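Local coordinates for rhamnosidase B (Bacillus sp., PDB 2OKX), which probably hydrolyses terminal alpha-L-rhamnose from its glycoside substrates, as an inverting alpha-L-rhamnosidase of glycoside hydrolase family 78, at residues T461-Y466 with L510-N515; E395-S400 with T485-C490; S212-P217 with D436-I441. All coordinates share one frame; numbering follows the deposited sequence.

Of the segments joined here, strand 207-215 comes first; the chain then makes a long excursion and returns at 436-441 to pair with it: contact 3 closes that loop of more than two hundred residues. Contact 2 starts inside it, at 395-400, and closes later at 485-490, while contact 1 opens at 461-466 and closes at 510-515. Contact 2 therefore crosses both of the others, whereas contacts 3 and 1 follow in series. Strands 485-489, 462-472, 507-513, 436-443 and 207-215 are successive neighbours in one sheet, and helix 397-402 packs against it. A ladder of charges, Arg487, Asp464, Arg513 and Asp436, runs from contact to contact.

Contact 1 of 3, residues T461-Y466 with L510-N515; sequences TIIDAY and LTVRGN
Neighbouring antiparallel strands of the concanavalin-like domain meet where Ile462 pairs with Arg513 and Asp464 with Thr511, both as hydrogen-bonded pairs. Four backbone bonds make the ladder, among them the nearly straight one from Asp464 N to Thr511 O at 2.9 Å. Non-hydrogen-bonded pairs, Ile463 with Val512 and Ala465 with Leu510, turn their side chains to the other face of the sheet. On that apolar face Ile463 and Val512 lie side by side, CD1 of Ile463 being 3.9 Å from CG2 of Val512, while CG2 of Ile463 meets CD1 of Leu510 at 3.8 Å. CG2 of Thr461 extends this patch, 3.6 Å from CG1 of Val512.

The opposite face carries the charge. From CG to NE the chain of Arg513 is extended, which takes its guanidinium past Thr511 to Asp464, and both NE and NH2 grip the single oxygen OD1, at 2.7 Å from NE and 2.8 Å from NH2. OD1 lies in the guanidinium plane, but the carboxylate is turned 64° against it: NH2 uses the anti lone pair, whereas NE comes from above the carboxylate plane. CG2 of Thr511 lies 3.4 Å above the guanidinium plane, displaced toward its rim. Asp464 OD2 has a second salt bridge, to Arg487 NE, and Arg513 NH1 pairs with Asp436 OD1, so the alternating charges are likely to balance one another. A leucine in place of Arg513 would probably leave Asp464 OD1 and Asp436 OD1 without their positive partner on this face. The whole is an antiparallel strand pair within the sheet of the concanavalin-like domain, with apolar residues on one face and a cross-strand salt bridge on the other.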
# COMPACT_ATOMS: atom_id res chain seq x y z
N THR A 461 -18.13 25.84 6.61
CA THR A 461 -17.69 25.58 5.25
C THR A 461 -17.07 24.18 5.19
O THR A 461 -16.27 23.80 6.05
CB THR A 461 -16.65 26.62 4.78
OG1 THR A 461 -17.25 27.92 4.74
CG2 THR A 461 -16.14 26.27 3.38
N ILE A 462 -17.47 23.42 4.18
CA ILE A 462 -16.95 22.06 4.00
C ILE A 462 -15.75 22.04 3.05
O ILE A 462 -15.81 22.60 1.95
CB ILE A 462 -18.02 21.12 3.42
CG1 ILE A 462 -19.16 20.94 4.43
CG2 ILE A 462 -17.40 19.77 3.06
CD1 ILE A 462 -20.36 20.19 3.86
N ILE A 463 -14.67 21.40 3.48
CA ILE A 463 -13.47 21.28 2.66
C ILE A 463 -13.23 19.78 2.42
O ILE A 463 -12.81 19.06 3.32
CB ILE A 463 -12.22 21.87 3.37
CG1 ILE A 463 -12.47 23.34 3.74
CG2 ILE A 463 -11.00 21.77 2.45
CD1 ILE A 463 -12.73 24.25 2.54
N ASP A 464 -13.53 19.33 1.20
CA ASP A 464 -13.36 17.93 0.82
C ASP A 464 -12.07 17.71 0.03
O ASP A 464 -11.76 18.47 -0.88
CB ASP A 464 -14.54 17.46 -0.02
CG ASP A 464 -15.78 17.18 0.80
OD1 ASP A 464 -16.83 16.88 0.20
OD2 ASP A 464 -15.71 17.25 2.05
N ALA A 465 -11.34 16.66 0.39
CA ALA A 465 -10.09 16.33 -0.29
C ALA A 465 -10.16 14.89 -0.79
O ALA A 465 -10.57 13.99 -0.06
CB ALA A 465 -8.92 16.49 0.67
N TYR A 466 -9.76 14.69 -2.04
CA TYR A 466 -9.78 13.38 -2.67
C TYR A 466 -8.60 13.27 -3.65
O TYR A 466 -8.50 14.06 -4.59
CB TYR A 466 -11.12 13.19 -3.39
CG TYR A 466 -11.19 12.02 -4.35
CD1 TYR A 466 -10.74 10.75 -3.98
CD2 TYR A 466 -11.76 12.18 -5.61
CE1 TYR A 466 -10.85 9.66 -4.85
CE2 TYR A 466 -11.88 11.11 -6.48
CZ TYR A 466 -11.43 9.85 -6.10
OH TYR A 466 -11.60 8.79 -6.95
N LEU A 510 -10.00 19.26 -4.56
CA LEU A 510 -10.29 20.01 -3.34
C LEU A 510 -11.61 20.70 -3.61
O LEU A 510 -11.68 21.61 -4.44
CB LEU A 510 -9.19 21.04 -3.06
CG LEU A 510 -9.29 21.76 -1.71
CD1 LEU A 510 -9.02 20.77 -0.58
CD2 LEU A 510 -8.30 22.91 -1.66
N THR A 511 -12.66 20.26 -2.93
CA THR A 511 -13.98 20.83 -3.17
C THR A 511 -14.53 21.57 -1.95
O THR A 511 -14.62 21.02 -0.85
CB THR A 511 -14.95 19.72 -3.61
OG1 THR A 511 -14.33 18.95 -4.65
CG2 THR A 511 -16.24 20.31 -4.16
N VAL A 512 -14.88 22.84 -2.17
CA VAL A 512 -15.39 23.71 -1.12
C VAL A 512 -16.91 23.83 -1.25
O VAL A 512 -17.42 24.18 -2.31
CB VAL A 512 -14.76 25.12 -1.24
CG1 VAL A 512 -15.20 26.00 -0.07
CG2 VAL A 512 -13.23 24.99 -1.27
N ARG A 513 -17.61 23.53 -0.17
CA ARG A 513 -19.08 23.57 -0.17
C ARG A 513 -19.70 24.32 1.02
O ARG A 513 -19.10 24.44 2.09
CB ARG A 513 -19.64 22.14 -0.15
CG ARG A 513 -18.79 21.06 -0.83
CD ARG A 513 -19.44 19.69 -0.63
NE ARG A 513 -18.58 18.57 -1.00
CZ ARG A 513 -18.46 18.09 -2.24
NH1 ARG A 513 -19.15 18.62 -3.24
NH2 ARG A 513 -17.65 17.06 -2.46
N GLY A 514 -20.92 24.80 0.81
CA GLY A 514 -21.68 25.48 1.86
C GLY A 514 -21.19 26.80 2.43
O GLY A 514 -21.66 27.22 3.49
N ASN A 515 -20.26 27.46 1.76
CA ASN A 515 -19.75 28.73 2.26
C ASN A 515 -20.57 29.85 1.64
O ASN A 515 -20.85 29.84 0.44
CB ASN A 515 -18.28 28.91 1.88
CG ASN A 515 -18.06 28.80 0.40
OD1 ASN A 515 -18.40 27.79 -0.21
ND2 ASN A 515 -17.50 29.84 -0.20
O HOH W 1 -20.38 28.50 5.65
O HOH W 2 -13.05 16.71 -3.35

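Contact 2 of 3, residues E395-S400 with T485-C490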
# COMPACT_ATOMS: atom_id res chain seq x y z
N GLU A 395 -21.45 11.51 5.14
CA GLU A 395 -20.41 12.49 4.81
C GLU A 395 -19.44 11.65 3.98
O GLU A 395 -18.44 11.14 4.48
CB GLU A 395 -19.76 12.99 6.10
CG GLU A 395 -20.79 13.62 7.05
CD GLU A 395 -20.19 14.11 8.34
OE1 GLU A 395 -19.83 13.27 9.20
OE2 GLU A 395 -20.06 15.35 8.49
N ASN A 396 -19.78 11.50 2.70
CA ASN A 396 -19.05 10.66 1.77
C ASN A 396 -18.35 11.40 0.62
O ASN A 396 -18.93 11.62 -0.45
CB ASN A 396 -20.03 9.62 1.22
CG ASN A 396 -19.40 8.66 0.24
OD1 ASN A 396 -18.17 8.60 0.10
ND2 ASN A 396 -20.24 7.90 -0.45
N VAL A 397 -17.09 11.75 0.85
CA VAL A 397 -16.32 12.48 -0.15
C VAL A 397 -16.10 11.68 -1.43
O VAL A 397 -16.23 12.22 -2.52
CB VAL A 397 -14.95 12.91 0.42
CG1 VAL A 397 -14.13 13.62 -0.67
CG2 VAL A 397 -15.16 13.83 1.62
N PHE A 398 -15.79 10.39 -1.30
CA PHE A 398 -15.56 9.56 -2.48
C PHE A 398 -16.79 9.49 -3.38
O PHE A 398 -16.72 9.80 -4.58
CB PHE A 398 -15.14 8.14 -2.06
CG PHE A 398 -14.77 7.25 -3.21
CD1 PHE A 398 -13.55 7.38 -3.86
CD2 PHE A 398 -15.65 6.26 -3.65
CE1 PHE A 398 -13.20 6.55 -4.93
CE2 PHE A 398 -15.32 5.43 -4.72
CZ PHE A 398 -14.09 5.57 -5.36
N GLY A 399 -17.92 9.09 -2.81
CA GLY A 399 -19.14 8.98 -3.60
C GLY A 399 -19.54 10.30 -4.23
O GLY A 399 -20.07 10.33 -5.34
N SER A 400 -19.29 11.39 -3.51
CA SER A 400 -19.62 12.73 -3.98
C SER A 400 -18.71 13.17 -5.13
O SER A 400 -19.03 14.12 -5.85
CB SER A 400 -19.50 13.74 -2.83
OG SER A 400 -20.41 13.43 -1.78
N THR A 485 -9.72 9.93 0.90
CA THR A 485 -10.29 11.22 1.23
C THR A 485 -10.35 11.62 2.70
O THR A 485 -10.01 10.86 3.60
CB THR A 485 -11.76 11.24 0.78
OG1 THR A 485 -12.48 10.31 1.60
CG2 THR A 485 -11.90 10.80 -0.67
N PHE A 486 -10.80 12.85 2.90
CA PHE A 486 -11.06 13.40 4.22
C PHE A 486 -11.99 14.60 4.02
O PHE A 486 -12.03 15.20 2.95
CB PHE A 486 -9.77 13.79 4.98
CG PHE A 486 -9.14 15.10 4.57
CD1 PHE A 486 -7.83 15.12 4.09
CD2 PHE A 486 -9.81 16.31 4.73
CE1 PHE A 486 -7.20 16.32 3.78
CE2 PHE A 486 -9.18 17.52 4.42
CZ PHE A 486 -7.88 17.52 3.95
N ARG A 487 -12.79 14.88 5.04
CA ARG A 487 -13.67 16.03 5.00
C ARG A 487 -13.33 16.85 6.22
O ARG A 487 -13.19 16.32 7.32
CB ARG A 487 -15.15 15.63 5.05
CG ARG A 487 -16.06 16.82 5.39
CD ARG A 487 -17.51 16.53 5.07
NE ARG A 487 -17.73 16.45 3.63
CZ ARG A 487 -18.90 16.17 3.07
NH1 ARG A 487 -19.97 15.94 3.83
NH2 ARG A 487 -19.01 16.12 1.75
N TYR A 488 -13.19 18.15 6.01
CA TYR A 488 -12.86 19.07 7.09
C TYR A 488 -13.94 20.15 7.07
O TYR A 488 -14.20 20.76 6.04
CB TYR A 488 -11.50 19.71 6.83
CG TYR A 488 -11.07 20.74 7.85
CD1 TYR A 488 -10.33 20.37 8.97
CD2 TYR A 488 -11.42 22.08 7.70
CE1 TYR A 488 -9.93 21.32 9.91
CE2 TYR A 488 -11.03 23.04 8.63
CZ TYR A 488 -10.29 22.65 9.73
OH TYR A 488 -9.91 23.60 10.65
N ILE A 489 -14.58 20.35 8.22
CA ILE A 489 -15.63 21.35 8.34
C ILE A 489 -15.02 22.51 9.13
O ILE A 489 -14.55 22.33 10.25
CB ILE A 489 -16.86 20.79 9.08
CG1 ILE A 489 -17.32 19.50 8.38
CG2 ILE A 489 -17.99 21.81 9.05
CD1 ILE A 489 -18.34 18.71 9.16
N CYS A 490 -15.04 23.68 8.52
CA CYS A 490 -14.44 24.88 9.09
C CYS A 490 -15.05 25.55 10.31
O CYS A 490 -16.27 25.59 10.47
CB CYS A 490 -14.33 25.95 8.01
SG CYS A 490 -13.28 25.48 6.62
O HOH W 3 -20.80 17.02 6.55
O HOH W 4 -14.87 9.05 1.31
O HOH W 5 -21.25 15.70 -0.16
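Val397 and Thr485 lie alongside each other, running in opposite senses, which brings CG1 of Val397 to 3.6 Å from CG2 of Thr485. The second methyl of Val397, CG2, reaches along the strand to the carbonyl O of Phe486 at 3.7 Å and to CB of Arg487. With CG1 anti to the backbone N (chi1 178°), the two methyls are divided between Thr485 on one hand and the Phe486 carbonyl and Arg487 CB on the other. Further along, NH1 of Arg487 comes 3.6 Å from CA of Glu395, the bend at chi3 (-69°) swinging the guanidinium across that residue. The two side chains cross at about a right angle, their charged atoms not in contact; a water spans them, 2.7 Å from Glu395 OE2 and bound also by Arg487 NH1. CD1 of Ile489 touches the same OE2.

Two further waters bridge the segments: one joins Phe398 N to Thr485 OG1, another Ser400 OG to Arg487 NH2. Behind this first shell, Arg487 is also held by Asp464. The helix start is organised by Asn396, whose OD1 accepts from Gly399 N at 3.0 Å, while its carbonyl O receives both N and OG of Ser400 from opposite faces. This is an asparagine N-cap, opening a short helix that packs against a strand of the sheet in the concanavalin-like domain.

Contact 3 of 3, residues S212-P217 with D436-I441; sequences SRVKAP and DCELVI
Glu438 and Ser212 form a hydrogen-bonded antiparallel pair, and the glutamate side chain can be followed outward from it. Its CB lies 3.8 Å from Ser212 O and 3.9 Å from CG1 of Val214. A chi1 of 171° sets CG opposite the main-chain nitrogen and carries the extended chain outward from this face of the sheet, and CD passes CG1 of Val214. At the tip the two oxygens part: OE1 stays 3.8 Å from CG1 of Val214 and has a salt bridge to Arg404, whereas OE2 faces Ser212. There a water receives a bond from Ser212 OG and gives one to OE2 at 2.6 Å, with another to Glu438 O, so the serine and the carboxylate are linked through it.

Beneath these side chains the backbones are held by four bonds, two in each hydrogen-bonded pair; Glu438 N to Ser212 O is nearly straight, at 175°. Val214 and Asp436 make the second pair, with Asp436 N 2.7 Å from Val214 O, and CB of Asp436 rests 4.0 Å from CG2 of Val214. A water joins Asp436 OD1 to Ala216 N, and the same oxygen is salt-bridged to Arg513. In the sheet, strand 207-215 lies between strands 406-410 and 436-443, and strand 507-513 follows on the far side of 436-443, its Thr511 touching both Val214 and Glu438.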
# COMPACT_ATOMS: atom_id res chain seq x y z
N SER A 212 -14.10 23.95 -11.26
CA SER A 212 -15.42 23.63 -11.76
C SER A 212 -16.50 23.93 -10.74
O SER A 212 -16.24 23.96 -9.54
CB SER A 212 -15.51 22.14 -12.12
OG SER A 212 -14.51 21.74 -13.04
N ARG A 213 -17.71 24.17 -11.24
CA ARG A 213 -18.85 24.38 -10.37
C ARG A 213 -19.47 22.99 -10.35
O ARG A 213 -19.82 22.45 -11.40
CB ARG A 213 -19.84 25.39 -10.97
CG ARG A 213 -21.11 25.57 -10.13
CD ARG A 213 -21.98 26.71 -10.67
NE ARG A 213 -22.56 26.42 -11.98
CZ ARG A 213 -23.81 25.99 -12.17
NH1 ARG A 213 -24.62 25.81 -11.13
NH2 ARG A 213 -24.25 25.76 -13.39
N VAL A 214 -19.59 22.39 -9.17
CA VAL A 214 -20.12 21.04 -9.09
C VAL A 214 -21.16 20.81 -8.00
O VAL A 214 -21.36 21.66 -7.13
CB VAL A 214 -18.97 20.03 -8.87
CG1 VAL A 214 -17.86 20.25 -9.91
CG2 VAL A 214 -18.40 20.20 -7.47
N LYS A 215 -21.81 19.66 -8.06
CA LYS A 215 -22.80 19.26 -7.07
C LYS A 215 -22.72 17.76 -6.82
O LYS A 215 -22.58 16.98 -7.76
CB LYS A 215 -24.22 19.59 -7.56
CG LYS A 215 -24.55 21.06 -7.62
CD LYS A 215 -25.99 21.25 -8.12
CE LYS A 215 -26.38 22.72 -8.14
NZ LYS A 215 -27.73 22.92 -8.73
N ALA A 216 -22.79 17.38 -5.55
CA ALA A 216 -22.76 15.98 -5.15
C ALA A 216 -24.21 15.50 -5.13
O ALA A 216 -25.13 16.31 -5.18
CB ALA A 216 -22.15 15.84 -3.77
N PRO A 217 -24.42 14.18 -5.06
CA PRO A 217 -25.79 13.66 -5.03
C PRO A 217 -26.49 14.10 -3.74
O PRO A 217 -25.83 14.30 -2.72
CB PRO A 217 -25.59 12.14 -5.07
CG PRO A 217 -24.24 11.98 -5.74
CD PRO A 217 -23.44 13.08 -5.10
N ASP A 436 -21.00 23.90 -5.73
CA ASP A 436 -19.76 23.92 -4.96
C ASP A 436 -18.58 24.30 -5.87
O ASP A 436 -18.70 24.29 -7.10
CB ASP A 436 -19.50 22.54 -4.36
CG ASP A 436 -20.68 22.01 -3.57
OD1 ASP A 436 -20.81 20.78 -3.46
OD2 ASP A 436 -21.49 22.83 -3.06
N CYS A 437 -17.45 24.63 -5.26
CA CYS A 437 -16.26 25.00 -6.01
C CYS A 437 -15.23 23.88 -5.95
O CYS A 437 -14.68 23.60 -4.89
CB CYS A 437 -15.64 26.28 -5.44
SG CYS A 437 -14.17 26.85 -6.33
N GLU A 438 -14.97 23.25 -7.09
CA GLU A 438 -14.00 22.16 -7.15
C GLU A 438 -12.69 22.59 -7.80
O GLU A 438 -12.67 23.09 -8.92
CB GLU A 438 -14.57 20.99 -7.93
CG GLU A 438 -13.54 19.89 -8.23
CD GLU A 438 -14.01 18.94 -9.31
OE1 GLU A 438 -14.87 18.08 -9.02
OE2 GLU A 438 -13.53 19.06 -10.45
N LEU A 439 -11.59 22.39 -7.08
CA LEU A 439 -10.27 22.71 -7.60
C LEU A 439 -9.51 21.40 -7.79
O LEU A 439 -9.51 20.56 -6.89
CB LEU A 439 -9.49 23.56 -6.59
CG LEU A 439 -9.50 25.09 -6.68
CD1 LEU A 439 -10.91 25.61 -6.76
CD2 LEU A 439 -8.78 25.64 -5.46
N VAL A 440 -8.88 21.22 -8.94
CA VAL A 440 -8.08 20.02 -9.16
C VAL A 440 -6.64 20.52 -9.11
O VAL A 440 -6.19 21.24 -9.99
CB VAL A 440 -8.35 19.34 -10.52
CG1 VAL A 440 -7.38 18.18 -10.73
CG2 VAL A 440 -9.78 18.81 -10.56
N ILE A 441 -5.95 20.14 -8.04
CA ILE A 441 -4.57 20.55 -7.79
C ILE A 441 -3.63 19.45 -8.28
O ILE A 441 -3.77 18.31 -7.88
CB ILE A 441 -4.33 20.75 -6.27
CG1 ILE A 441 -5.35 21.75 -5.71
CG2 ILE A 441 -2.91 21.20 -6.02
CD1 ILE A 441 -5.28 23.11 -6.34
O HOH W 6 -12.44 21.22 -11.44
O HOH W 7 -23.09 19.22 -3.42